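Long-range contacts in PlyP35 (Listeria phage P35, PDB 6S3Y), which probably recognises the Listeria cell wall, serving as the binding domain that holds a phage endolysin, a hydrolase, on its substrate: residues 4-9 with 110-115; 8-13 with 104-109; 36-41 with 77-82; 44-49 with 61-66. All coordinates share one frame; numbering follows the deposited sequence.

Contact 1: 4-9 with 110-115; sequences ENINIV and THPASD
The carbonyl oxygen of Thr110 is held by one N-H of the facing segment, with a weaker CA-H beside it. Ile6 N gives Thr110 O a hydrogen bond of 2.9 Å with an N-H...O angle of 158°, the donor standing above the carbonyl plane, while Asn5 CA adds a CA-H...O contact of 3.4 Å to the same Thr110 O. The return bond, from Thr110 N to Ile6 O, is straighter, at 166°, and lies in the carbonyl plane. Ile6 and Thr110 thus form an antiparallel hydrogen-bonded pair, and their side chains share one face of the sheet. On that face the Thr110 methyl CG2 meets Ile8 CG2 at 3.7 Å, and Ile6 CB is its second neighbour. The torsion that places this methyl also sets Thr110 OG1 opposite the backbone N (chi1 -172°), where it bonds to Pro119 O. Threonine suits the place because it offers a methyl to two isoleucines and a hydroxyl to the next strand. Toward Glu4, past the bridge, the two segments stay close without further backbone bonds. Glu4 O approaches the edge of the His111 ring at CD2, 3.0 Å away, and Pro112 CD lies 3.3 Å from Glu4 O. The proline ring fills the corner between Ile6 CG1, 4.0 Å from its CD, and the extended Glu4 chain, which crosses it at about a right angle. The whole is the frayed end of an antiparallel strand pair, joining sequences of two SH3-clan repeats, consistent with the strand exchange known from the related PSA endolysin.

Contact 2: 8-13 with 104-109; sequences IVIKDV and RGFKGI
Ile8 and Gly108 face each other as an antiparallel hydrogen-bonded pair in the curled sheet of an SH3-like domain, and a G1-type beta bulge ends the pairing at Ile10. The tight part starts at Gly108, which lacks a side chain: CG1 of Ile8 rests on its backbone, 3.6 Å from Gly108 O. Two nearly straight bonds of 3.0 Å, Ile8 N to Gly108 O and Gly108 N to Ile8 O, hold the strands there. Two residues on, Ile10 N reaches Phe106 O at 2.9 Å, in the carbonyl plane, whereas Ile10 O takes the N-H of Gly105. Two residues therefore answer one, and Gly105 supplies the positive phi this bulge needs. The buried Ile10 runs alongside Phe106, CB to CB 4.0 Å, and its CD1 comes to the edge of the phenyl ring. With Phe106 CG opposite the backbone N (chi1 -177°), the ring turns on toward Phe122.

Past the bulge the contact loosens. Asp12 OD1 and Arg104 NE form a salt bridge of 3.2 Å, but the N-H is bent to 128° and the bond is weak; carboxylate and guanidinium planes stand 41° apart, so the two do not meet as a flat double-bonded pair. His33 borders both side chains. The solvent-side face, opposite Ile8, is packed more closely: Val9 and the exposed Lys107 lie side by side, the lysine methylenes covering the valine with CD 3.8 Å from Val9 CB. Bent at chi2 and chi4, this chain curls back until Lys107 NZ sits 2.7 Å from Gly105 O, on a lone pair of that carbonyl.

Contact 3: 36-41 with 77-82; sequences KVKLTK and SVNATI
Leu39 O accepts the N-H of Val78 at 2.7 Å, and Val37 N gives its own to Ala80 O at 2.8 Å, each donor standing nearly along the C=O axis. The reciprocal bonds, Leu39 N to Val78 O and Ala80 N to Val37 O, complete two hydrogen-bonded pairs of a regular antiparallel sheet in the SH3-like fold. Between them Lys38 and Asn79 form a non-hydrogen-bonded pair whose CA-H groups reach Val78 O and Val37 O.

Alternation along the strands sorts the residues. Lys36 and Lys38, their charged ends suited to solvent, share a face with Asn79 and Thr81; the extended Lys36 chain runs beside Thr81, its CG 3.9 Å from Thr81 OG1. At the end of the pairing Ser77 CB lies 3.3 Å from Leu39 O, and Ser77 OG is hydrogen-bonded to Asp75 and Asn73 of the preceding loop.

Val37, Leu39, Val78 and Ala80 make up the apolar face. The small Ala80 admits Leu39 CD1 to 4.2 Å from its CB, and Ile62, from strand 56-63 of the same sheet, also packs on Leu39. Trp31 packs on Val37 and Ile82. Val37 CG1 lies opposite the carbonyl carbon (chi1 -63°), which turns CG2 to Ile82 CD1, 3.8 Å away.

Contact 4: 44-49 with 61-66; sequences SHWYTG and YIYHSM
Ser44 OG, 2.8 Å from His45 ND1, holds the imidazole whose CD2 turns to Tyr63 OH, 3.4 Å away. His45 O receives the backbone N-H of His64 at 2.8 Å and, weakly, the ring N-H of His64 ND1, at the open end of the hairpin, where strand 61-63 passes into a 3-10 segment. Trp46 follows: the Tyr63 ring stands edge-to-face on its five-membered ring, planes at 89°, and Tyr63 CB lies over the six-membered ring, a CH-pi contact 4.2 Å from the centroid. Tyr63 CG opposite its backbone N (chi1 -170°) brings the CD1 edge of the phenol over the indole face. Tyr47 points to the other face, its CB against Ile62 CG2 and its ring edge on His64 CA, while its backbone pairs both ways with Ile62. Finally Thr48 OG1 sits over a face of Tyr61 near its rim, 3.5 Å from Tyr61 CE2, though its hydrogen bonds go to Gly60 and Arg59.

Flat rings suit this twisted hairpin because they cover backbone as well as one another. In the cluster, His45 NE2 and His64 ND1 are 5.1 Å apart, so protonating one imidazole would probably make protonating the other harder.

Overall arrangement
The four contacts fall into two groups toward the two ends of the elongated molecule. Contacts 1 and 2 are successive parts of one seam: they share Ile8 and Val9, lie with centres 13 Å apart, and bring strand 6-17 against strand 107-110. Contacts 3 and 4, centres 9 Å apart, belong to another sheet, where Thr40 N probably bonds to Thr48 O at 2.8 Å and Lys41 makes a cation-pi contact with Tyr47. Centres of contacts 1 and 3 are about 34 Å apart, yet nearest atoms of contacts 2 and 3 come within about 5 Å. In sequence, contact 4 is nested inside contact 3, and both inside the long loops closed by contacts 1 and 2.

Contact 1: 4-9 with 110-115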
loop_
_atom_site.group_PDB
_atom_site.type_symbol
_atom_site.label_atom_id
_atom_site.label_comp_id
_atom_site.label_asym_id
_atom_site.label_seq_id
_atom_site.Cartn_x
_atom_site.Cartn_y
_atom_site.Cartn_z
ATOM N N GLU A 4 5.069 -21.608 -13.548
ATOM C CA GLU A 4 4.148 -20.677 -14.185
ATOM C C GLU A 4 4.544 -19.237 -13.889
ATOM O O GLU A 4 5.071 -18.990 -12.807
ATOM C CB GLU A 4 2.718 -20.840 -13.669
ATOM C CG GLU A 4 2.161 -22.219 -13.849
ATOM C CD GLU A 4 0.675 -22.279 -13.501
ATOM O OE1 GLU A 4 0.316 -21.760 -12.415
ATOM O OE2 GLU A 4 -0.126 -22.778 -14.339
ATOM N N ASN A 5 4.266 -18.316 -14.800
ATOM C CA ASN A 5 4.396 -16.861 -14.538
ATOM C C ASN A 5 3.003 -16.219 -14.490
ATOM O O ASN A 5 2.035 -16.773 -15.054
ATOM C CB ASN A 5 5.373 -16.149 -15.478
ATOM C CG ASN A 5 5.031 -16.313 -16.939
ATOM O OD1 ASN A 5 3.906 -16.025 -17.341
ATOM N ND2 ASN A 5 6.000 -16.752 -17.728
ATOM N N ILE A 6 2.927 -15.087 -13.798
ATOM C CA ILE A 6 1.710 -14.250 -13.609
ATOM C C ILE A 6 2.093 -12.837 -14.035
ATOM O O ILE A 6 3.105 -12.305 -13.528
ATOM C CB ILE A 6 1.261 -14.296 -12.137
ATOM C CG1 ILE A 6 1.065 -15.725 -11.628
ATOM C CG2 ILE A 6 0.051 -13.420 -11.922
ATOM C CD1 ILE A 6 -0.037 -16.450 -12.378
ATOM N N ASN A 7 1.330 -12.242 -14.942
ATOM C CA ASN A 7 1.449 -10.800 -15.263
ATOM C C ASN A 7 0.618 -10.035 -14.229
ATOM O O ASN A 7 -0.535 -10.418 -14.002
ATOM C CB ASN A 7 1.008 -10.521 -16.693
ATOM C CG ASN A 7 1.936 -11.179 -17.692
ATOM O OD1 ASN A 7 3.116 -10.867 -17.734
ATOM N ND2 ASN A 7 1.404 -12.064 -18.506
ATOM N N ILE A 8 1.195 -9.001 -13.630
ATOM C CA ILE A 8 0.515 -8.215 -12.569
ATOM C C ILE A 8 0.570 -6.742 -12.942
ATOM O O ILE A 8 1.489 -6.322 -13.669
ATOM C CB ILE A 8 1.125 -8.475 -11.180
ATOM C CG1 ILE A 8 2.521 -7.861 -11.038
ATOM C CG2 ILE A 8 1.109 -9.951 -10.859
ATOM C CD1 ILE A 8 3.056 -7.953 -9.589
ATOM N N VAL A 9 -0.384 -5.990 -12.416
ATOM C CA VAL A 9 -0.387 -4.511 -12.496
ATOM C C VAL A 9 -0.643 -3.974 -11.088
ATOM O O VAL A 9 -1.599 -4.419 -10.417
ATOM C CB VAL A 9 -1.389 -3.997 -13.553
ATOM C CG1 VAL A 9 -2.725 -4.658 -13.416
ATOM C CG2 VAL A 9 -1.531 -2.482 -13.525
ATOM N N THR A 110 5.523 -12.132 -11.888
ATOM C CA THR A 110 5.792 -12.886 -10.652
ATOM C C THR A 110 5.412 -14.341 -10.907
ATOM O O THR A 110 5.205 -14.694 -12.081
ATOM C CB THR A 110 5.082 -12.263 -9.444
ATOM O OG1 THR A 110 5.540 -12.924 -8.258
ATOM C CG2 THR A 110 3.580 -12.368 -9.532
ATOM N N HIS A 111 5.366 -15.151 -9.861
ATOM C CA HIS A 111 5.102 -16.608 -9.927
ATOM C C HIS A 111 4.169 -16.939 -8.788
ATOM O O HIS A 111 4.221 -16.258 -7.775
ATOM C CB HIS A 111 6.405 -17.426 -9.818
ATOM C CG HIS A 111 7.399 -17.051 -10.862
ATOM N ND1 HIS A 111 8.324 -16.058 -10.669
ATOM C CD2 HIS A 111 7.518 -17.444 -12.146
ATOM C CE1 HIS A 111 9.014 -15.895 -11.769
ATOM N NE2 HIS A 111 8.543 -16.729 -12.688
ATOM N N PRO A 112 3.331 -17.985 -8.930
ATOM C CA PRO A 112 2.450 -18.444 -7.864
ATOM C C PRO A 112 3.240 -18.612 -6.575
ATOM O O PRO A 112 4.264 -19.247 -6.602
ATOM C CB PRO A 112 1.918 -19.815 -8.317
ATOM C CG PRO A 112 2.043 -19.762 -9.812
ATOM C CD PRO A 112 3.190 -18.816 -10.126
ATOM N N ALA A 113 2.737 -18.003 -5.505
ATOM C CA ALA A 113 3.344 -18.019 -4.161
ATOM C C ALA A 113 2.281 -18.547 -3.200
ATOM O O ALA A 113 1.278 -17.855 -3.002
ATOM C CB ALA A 113 3.845 -16.644 -3.784
ATOM N N SER A 114 2.495 -19.764 -2.691
ATOM C CA SER A 114 1.627 -20.434 -1.690
ATOM C C SER A 114 1.622 -19.617 -0.389
ATOM O O SER A 114 0.565 -19.630 0.280
ATOM C CB SER A 114 2.091 -21.849 -1.436
ATOM O OG SER A 114 3.304 -21.845 -0.685
ATOM N N ASP A 115 2.748 -18.937 -0.058
ATOM C CA ASP A 115 2.870 -18.151 1.203
ATOM C C ASP A 115 2.405 -16.701 0.983
ATOM O O ASP A 115 2.465 -15.913 1.921
ATOM C CB ASP A 115 4.274 -18.286 1.810
ATOM C CG ASP A 115 5.392 -17.558 1.060
ATOM O OD1 ASP A 115 5.177 -17.157 -0.099
ATOM O OD2 ASP A 115 6.467 -17.370 1.664
#

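Contact 2: 8-13 with 104-109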
loop_
_atom_site.group_PDB
_atom_site.type_symbol
_atom_site.label_atom_id
_atom_site.label_comp_id
_atom_site.label_asym_id
_atom_site.label_seq_id
_atom_site.Cartn_x
_atom_site.Cartn_y
_atom_site.Cartn_z
ATOM N N ILE A 8 1.195 -9.001 -13.630
ATOM C CA ILE A 8 0.515 -8.215 -12.569
ATOM C C ILE A 8 0.570 -6.742 -12.942
ATOM O O ILE A 8 1.489 -6.322 -13.669
ATOM C CB ILE A 8 1.125 -8.475 -11.180
ATOM C CG1 ILE A 8 2.521 -7.861 -11.038
ATOM C CG2 ILE A 8 1.109 -9.951 -10.859
ATOM C CD1 ILE A 8 3.056 -7.953 -9.589
ATOM N N VAL A 9 -0.384 -5.990 -12.416
ATOM C CA VAL A 9 -0.387 -4.511 -12.496
ATOM C C VAL A 9 -0.643 -3.974 -11.088
ATOM O O VAL A 9 -1.599 -4.419 -10.417
ATOM C CB VAL A 9 -1.389 -3.997 -13.553
ATOM C CG1 VAL A 9 -2.725 -4.658 -13.416
ATOM C CG2 VAL A 9 -1.531 -2.482 -13.525
ATOM N N ILE A 10 0.229 -3.072 -10.649
ATOM C CA ILE A 10 0.129 -2.459 -9.302
ATOM C C ILE A 10 -1.141 -1.584 -9.312
ATOM O O ILE A 10 -1.362 -0.839 -10.297
ATOM C CB ILE A 10 1.422 -1.714 -8.935
ATOM C CG1 ILE A 10 2.434 -2.654 -8.267
ATOM C CG2 ILE A 10 1.137 -0.517 -8.022
ATOM C CD1 ILE A 10 2.728 -3.911 -9.039
ATOM N N LYS A 11 -1.946 -1.688 -8.261
ATOM C CA LYS A 11 -3.276 -1.015 -8.192
ATOM C C LYS A 11 -3.120 0.506 -8.224
ATOM O O LYS A 11 -2.046 1.038 -7.838
ATOM C CB LYS A 11 -4.057 -1.435 -6.951
ATOM C CG LYS A 11 -4.499 -2.887 -6.944
ATOM C CD LYS A 11 -5.206 -3.245 -5.627
ATOM C CE LYS A 11 -5.797 -4.630 -5.676
ATOM N NZ LYS A 11 -6.291 -5.067 -4.362
ATOM N N ASP A 12 -4.206 1.175 -8.598
ATOM C CA ASP A 12 -4.306 2.653 -8.678
ATOM C C ASP A 12 -4.795 3.207 -7.337
ATOM O O ASP A 12 -5.566 4.215 -7.347
ATOM C CB ASP A 12 -5.278 3.027 -9.814
ATOM C CG ASP A 12 -5.176 4.492 -10.215
ATOM O OD1 ASP A 12 -4.033 5.006 -10.292
ATOM O OD2 ASP A 12 -6.238 5.089 -10.381
ATOM N N VAL A 13 -4.353 2.622 -6.212
ATOM C CA VAL A 13 -4.899 2.954 -4.851
ATOM C C VAL A 13 -3.771 3.226 -3.846
ATOM O O VAL A 13 -2.598 2.772 -4.069
ATOM C CB VAL A 13 -5.815 1.835 -4.332
ATOM C CG1 VAL A 13 -6.932 1.522 -5.329
ATOM C CG2 VAL A 13 -5.023 0.570 -3.981
ATOM N N ARG A 104 1.975 3.546 -9.278
ATOM C CA ARG A 104 0.625 3.048 -9.659
ATOM C C ARG A 104 0.689 2.597 -11.122
ATOM O O ARG A 104 1.285 3.308 -11.900
ATOM C CB ARG A 104 -0.445 4.118 -9.432
ATOM C CG ARG A 104 -0.201 5.409 -10.194
ATOM C CD ARG A 104 -1.118 6.476 -9.592
ATOM N NE ARG A 104 -1.776 7.256 -10.659
ATOM C CZ ARG A 104 -1.389 8.427 -11.047
ATOM N NH1 ARG A 104 -0.391 9.048 -10.423
ATOM N NH2 ARG A 104 -2.041 9.021 -12.019
ATOM N N GLY A 105 0.112 1.449 -11.440
ATOM C CA GLY A 105 0.080 0.908 -12.812
ATOM C C GLY A 105 1.367 0.207 -13.222
ATOM O O GLY A 105 1.413 -0.279 -14.350
ATOM N N PHE A 106 2.370 0.109 -12.348
ATOM C CA PHE A 106 3.605 -0.683 -12.615
ATOM C C PHE A 106 3.219 -2.062 -13.150
ATOM O O PHE A 106 2.409 -2.742 -12.501
ATOM C CB PHE A 106 4.469 -0.827 -11.357
ATOM C CG PHE A 106 5.775 -1.556 -11.576
ATOM C CD1 PHE A 106 6.900 -0.865 -11.998
ATOM C CD2 PHE A 106 5.872 -2.928 -11.371
ATOM C CE1 PHE A 106 8.103 -1.528 -12.224
ATOM C CE2 PHE A 106 7.073 -3.586 -11.574
ATOM C CZ PHE A 106 8.186 -2.888 -12.010
ATOM N N LYS A 107 3.801 -2.457 -14.277
ATOM C CA LYS A 107 3.550 -3.775 -14.916
ATOM C C LYS A 107 4.698 -4.719 -14.552
ATOM O O LYS A 107 5.849 -4.371 -14.803
ATOM C CB LYS A 107 3.421 -3.620 -16.441
ATOM C CG LYS A 107 2.334 -2.651 -16.927
ATOM C CD LYS A 107 0.958 -2.995 -16.397
ATOM C CE LYS A 107 -0.179 -2.164 -16.978
ATOM N NZ LYS A 107 -0.221 -0.777 -16.441
ATOM N N GLY A 108 4.409 -5.846 -13.931
ATOM C CA GLY A 108 5.460 -6.764 -13.472
ATOM C C GLY A 108 5.160 -8.196 -13.823
ATOM O O GLY A 108 4.034 -8.468 -14.301
ATOM N N ILE A 109 6.106 -9.087 -13.553
ATOM C CA ILE A 109 5.917 -10.553 -13.694
ATOM C C ILE A 109 6.314 -11.198 -12.371
ATOM O O ILE A 109 7.326 -10.789 -11.804
ATOM C CB ILE A 109 6.732 -11.092 -14.880
ATOM C CG1 ILE A 109 6.339 -10.406 -16.198
ATOM C CG2 ILE A 109 6.561 -12.604 -15.001
ATOM C CD1 ILE A 109 7.213 -10.791 -17.379
#

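Contact 3: 36-41 with 77-82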
loop_
_atom_site.group_PDB
_atom_site.type_symbol
_atom_site.label_atom_id
_atom_site.label_comp_id
_atom_site.label_asym_id
_atom_site.label_seq_id
_atom_site.Cartn_x
_atom_site.Cartn_y
_atom_site.Cartn_z
ATOM N N LYS A 36 -9.869 12.630 -1.784
ATOM C CA LYS A 36 -9.632 13.636 -0.725
ATOM C C LYS A 36 -10.153 13.073 0.602
ATOM O O LYS A 36 -11.271 12.534 0.627
ATOM C CB LYS A 36 -10.265 14.983 -1.092
ATOM C CG LYS A 36 -9.611 15.592 -2.330
ATOM C CD LYS A 36 -10.006 17.019 -2.573
ATOM C CE LYS A 36 -9.140 17.589 -3.670
ATOM N NZ LYS A 36 -9.367 19.033 -3.751
ATOM N N VAL A 37 -9.339 13.193 1.658
ATOM C CA VAL A 37 -9.633 12.547 2.968
ATOM C C VAL A 37 -9.244 13.497 4.083
ATOM O O VAL A 37 -8.512 14.510 3.846
ATOM C CB VAL A 37 -8.888 11.197 3.081
ATOM C CG1 VAL A 37 -9.355 10.210 2.024
ATOM C CG2 VAL A 37 -7.375 11.352 2.998
ATOM N N LYS A 38 -9.669 13.148 5.303
ATOM C CA LYS A 38 -9.189 13.812 6.532
ATOM C C LYS A 38 -8.400 12.771 7.342
ATOM O O LYS A 38 -8.885 11.646 7.497
ATOM C CB LYS A 38 -10.378 14.378 7.307
ATOM C CG LYS A 38 -9.984 15.130 8.598
ATOM C CD LYS A 38 -11.157 15.569 9.457
ATOM C CE LYS A 38 -11.998 14.422 9.987
ATOM N NZ LYS A 38 -13.310 14.899 10.464
ATOM N N LEU A 39 -7.230 13.162 7.826
ATOM C CA LEU A 39 -6.280 12.258 8.504
ATOM C C LEU A 39 -5.689 13.008 9.700
ATOM O O LEU A 39 -5.792 14.233 9.747
ATOM C CB LEU A 39 -5.169 11.829 7.533
ATOM C CG LEU A 39 -5.587 10.947 6.362
ATOM C CD1 LEU A 39 -4.440 10.766 5.386
ATOM C CD2 LEU A 39 -6.113 9.590 6.778
ATOM N N THR A 40 -4.993 12.295 10.577
ATOM C CA THR A 40 -4.139 12.877 11.636
ATOM C C THR A 40 -2.798 12.161 11.565
ATOM O O THR A 40 -2.809 10.916 11.402
ATOM C CB THR A 40 -4.849 12.797 12.993
ATOM O OG1 THR A 40 -6.122 13.420 12.869
ATOM C CG2 THR A 40 -4.060 13.480 14.082
ATOM N N LYS A 41 -1.696 12.902 11.676
ATOM C CA LYS A 41 -0.358 12.271 11.735
ATOM C C LYS A 41 -0.337 11.294 12.925
ATOM O O LYS A 41 -0.788 11.686 13.976
ATOM C CB LYS A 41 0.742 13.320 11.881
ATOM C CG LYS A 41 2.150 12.816 11.551
ATOM C CD LYS A 41 2.348 12.561 10.102
ATOM C CE LYS A 41 3.806 12.259 9.783
ATOM N NZ LYS A 41 3.954 11.027 8.961
ATOM N N SER A 77 -5.748 17.746 12.978
ATOM C CA SER A 77 -5.943 16.891 11.781
ATOM C C SER A 77 -5.472 17.627 10.525
ATOM O O SER A 77 -5.152 18.825 10.629
ATOM C CB SER A 77 -7.367 16.426 11.657
ATOM O OG SER A 77 -8.274 17.493 11.377
ATOM N N VAL A 78 -5.413 16.931 9.384
ATOM C CA VAL A 78 -4.979 17.501 8.087
ATOM C C VAL A 78 -5.977 17.069 7.009
ATOM O O VAL A 78 -6.688 16.029 7.171
ATOM C CB VAL A 78 -3.537 17.099 7.737
ATOM C CG1 VAL A 78 -2.549 17.662 8.725
ATOM C CG2 VAL A 78 -3.371 15.603 7.624
ATOM N N ASN A 79 -6.060 17.869 5.945
ATOM C CA ASN A 79 -6.833 17.503 4.735
ATOM C C ASN A 79 -5.788 17.047 3.717
ATOM O O ASN A 79 -4.763 17.745 3.590
ATOM C CB ASN A 79 -7.732 18.645 4.307
ATOM C CG ASN A 79 -8.471 19.248 5.481
ATOM O OD1 ASN A 79 -9.274 18.603 6.172
ATOM N ND2 ASN A 79 -8.149 20.500 5.742
ATOM N N ALA A 80 -5.995 15.888 3.104
ATOM C CA ALA A 80 -4.968 15.273 2.241
ATOM C C ALA A 80 -5.607 14.670 1.000
ATOM O O ALA A 80 -6.805 14.291 1.052
ATOM C CB ALA A 80 -4.180 14.214 2.994
ATOM N N THR A 81 -4.805 14.550 -0.051
ATOM C CA THR A 81 -5.147 13.857 -1.306
ATOM C C THR A 81 -4.340 12.564 -1.385
ATOM O O THR A 81 -3.148 12.608 -1.124
ATOM C CB THR A 81 -4.866 14.789 -2.500
ATOM O OG1 THR A 81 -5.696 15.931 -2.295
ATOM C CG2 THR A 81 -5.163 14.125 -3.836
ATOM N N ILE A 82 -4.977 11.454 -1.700
ATOM C CA ILE A 82 -4.282 10.144 -1.814
ATOM C C ILE A 82 -3.374 10.141 -3.042
ATOM O O ILE A 82 -3.823 10.497 -4.166
ATOM C CB ILE A 82 -5.289 8.985 -1.805
ATOM C CG1 ILE A 82 -6.115 9.008 -0.523
ATOM C CG2 ILE A 82 -4.592 7.651 -2.004
ATOM C CD1 ILE A 82 -5.267 9.199 0.751
#

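Contact 4: 44-49 with 61-66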
loop_
_atom_site.group_PDB
_atom_site.type_symbol
_atom_site.label_atom_id
_atom_site.label_comp_id
_atom_site.label_asym_id
_atom_site.label_seq_id
_atom_site.Cartn_x
_atom_site.Cartn_y
_atom_site.Cartn_z
ATOM N N SER A 44 6.053 9.006 12.541
ATOM C CA SER A 44 6.920 9.595 11.487
ATOM C C SER A 44 6.521 9.079 10.104
ATOM O O SER A 44 6.696 9.822 9.156
ATOM C CB SER A 44 8.378 9.341 11.752
ATOM O OG SER A 44 8.593 7.954 11.823
ATOM N N HIS A 45 5.996 7.862 9.976
ATOM C CA HIS A 45 5.775 7.185 8.679
ATOM C C HIS A 45 4.286 6.977 8.381
ATOM O O HIS A 45 3.998 6.522 7.262
ATOM C CB HIS A 45 6.581 5.882 8.628
ATOM C CG HIS A 45 8.036 6.111 8.397
ATOM N ND1 HIS A 45 8.829 6.791 9.302
ATOM C CD2 HIS A 45 8.852 5.755 7.377
ATOM C CE1 HIS A 45 10.069 6.866 8.836
ATOM N NE2 HIS A 45 10.104 6.244 7.660
ATOM N N TRP A 46 3.378 7.269 9.295
ATOM C CA TRP A 46 1.953 6.881 9.145
ATOM C C TRP A 46 1.021 8.016 9.545
ATOM O O TRP A 46 1.354 8.819 10.436
ATOM C CB TRP A 46 1.615 5.625 9.945
ATOM C CG TRP A 46 2.307 4.389 9.464
ATOM C CD1 TRP A 46 3.579 3.997 9.770
ATOM C CD2 TRP A 46 1.774 3.396 8.566
ATOM N NE1 TRP A 46 3.870 2.839 9.113
ATOM C CE2 TRP A 46 2.785 2.440 8.370
ATOM C CE3 TRP A 46 0.551 3.227 7.912
ATOM C CZ2 TRP A 46 2.600 1.316 7.567
ATOM C CZ3 TRP A 46 0.370 2.121 7.114
ATOM C CH2 TRP A 46 1.375 1.170 6.959
ATOM N N TYR A 47 -0.137 8.033 8.890
ATOM C CA TYR A 47 -1.335 8.827 9.214
ATOM C C TYR A 47 -2.377 7.838 9.711
ATOM O O TYR A 47 -2.336 6.662 9.329
ATOM C CB TYR A 47 -1.844 9.616 7.995
ATOM C CG TYR A 47 -0.976 10.774 7.598
ATOM C CD1 TYR A 47 -1.139 12.014 8.182
ATOM C CD2 TYR A 47 0.034 10.632 6.661
ATOM C CE1 TYR A 47 -0.322 13.085 7.841
ATOM C CE2 TYR A 47 0.869 11.687 6.322
ATOM C CZ TYR A 47 0.687 12.915 6.912
ATOM O OH TYR A 47 1.515 13.966 6.627
ATOM N N THR A 48 -3.326 8.325 10.502
ATOM C CA THR A 48 -4.527 7.561 10.868
ATOM C C THR A 48 -5.751 8.409 10.547
ATOM O O THR A 48 -5.609 9.613 10.386
ATOM C CB THR A 48 -4.471 7.106 12.333
ATOM O OG1 THR A 48 -5.594 6.258 12.587
ATOM C CG2 THR A 48 -4.473 8.258 13.305
ATOM N N GLY A 49 -6.907 7.777 10.452
ATOM C CA GLY A 49 -8.193 8.467 10.345
ATOM C C GLY A 49 -9.326 7.508 10.587
ATOM O O GLY A 49 -9.056 6.317 10.873
ATOM N N TYR A 61 -5.040 3.305 8.907
ATOM C CA TYR A 61 -3.672 3.848 8.902
ATOM C C TYR A 61 -3.162 3.827 7.460
ATOM O O TYR A 61 -3.289 2.793 6.797
ATOM C CB TYR A 61 -2.776 2.996 9.810
ATOM C CG TYR A 61 -3.247 2.938 11.240
ATOM C CD1 TYR A 61 -4.179 2.000 11.649
ATOM C CD2 TYR A 61 -2.780 3.843 12.169
ATOM C CE1 TYR A 61 -4.649 1.968 12.963
ATOM C CE2 TYR A 61 -3.211 3.819 13.486
ATOM C CZ TYR A 61 -4.158 2.880 13.882
ATOM O OH TYR A 61 -4.641 2.827 15.153
ATOM N N ILE A 62 -2.530 4.909 7.030
ATOM C CA ILE A 62 -1.990 4.980 5.660
ATOM C C ILE A 62 -0.589 5.576 5.703
ATOM O O ILE A 62 -0.344 6.545 6.445
ATOM C CB ILE A 62 -2.968 5.733 4.723
ATOM C CG1 ILE A 62 -2.453 5.710 3.285
ATOM C CG2 ILE A 62 -3.239 7.141 5.208
ATOM C CD1 ILE A 62 -3.532 5.973 2.247
ATOM N N TYR A 63 0.310 4.997 4.919
ATOM C CA TYR A 63 1.747 5.352 4.926
ATOM C C TYR A 63 1.926 6.749 4.361
ATOM O O TYR A 63 1.169 7.128 3.460
ATOM C CB TYR A 63 2.484 4.255 4.168
ATOM C CG TYR A 63 3.983 4.309 4.263
ATOM C CD1 TYR A 63 4.653 3.670 5.293
ATOM C CD2 TYR A 63 4.732 4.956 3.299
ATOM C CE1 TYR A 63 6.041 3.649 5.354
ATOM C CE2 TYR A 63 6.115 4.943 3.340
ATOM C CZ TYR A 63 6.770 4.280 4.367
ATOM O OH TYR A 63 8.125 4.300 4.416
ATOM N N HIS A 64 2.882 7.507 4.878
ATOM C CA HIS A 64 2.986 8.981 4.697
ATOM C C HIS A 64 3.124 9.333 3.213
ATOM O O HIS A 64 2.564 10.367 2.805
ATOM C CB HIS A 64 4.131 9.549 5.530
ATOM C CG HIS A 64 5.479 9.269 4.980
ATOM N ND1 HIS A 64 6.081 8.004 5.012
ATOM C CD2 HIS A 64 6.330 10.081 4.351
ATOM C CE1 HIS A 64 7.258 8.071 4.439
ATOM N NE2 HIS A 64 7.441 9.330 4.033
ATOM N N SER A 65 3.817 8.508 2.418
ATOM C CA SER A 65 4.064 8.829 0.981
ATOM C C SER A 65 2.805 8.617 0.146
ATOM O O SER A 65 2.764 9.001 -1.004
ATOM C CB SER A 65 5.255 8.082 0.463
ATOM O OG SER A 65 5.044 6.678 0.507
HETATM N N MSE A 66 1.747 8.011 0.714
HETATM C CA MSE A 66 0.483 7.845 0.008
HETATM C C MSE A 66 -0.532 8.953 0.333
HETATM O O MSE A 66 -1.680 8.885 -0.119
HETATM C CB MSE A 66 -0.109 6.474 0.304
HETATM C CG MSE A 66 0.817 5.361 -0.062
HETATM SE SE MSE A 66 0.193 3.692 0.639
HETATM C CE MSE A 66 1.607 2.505 -0.014
#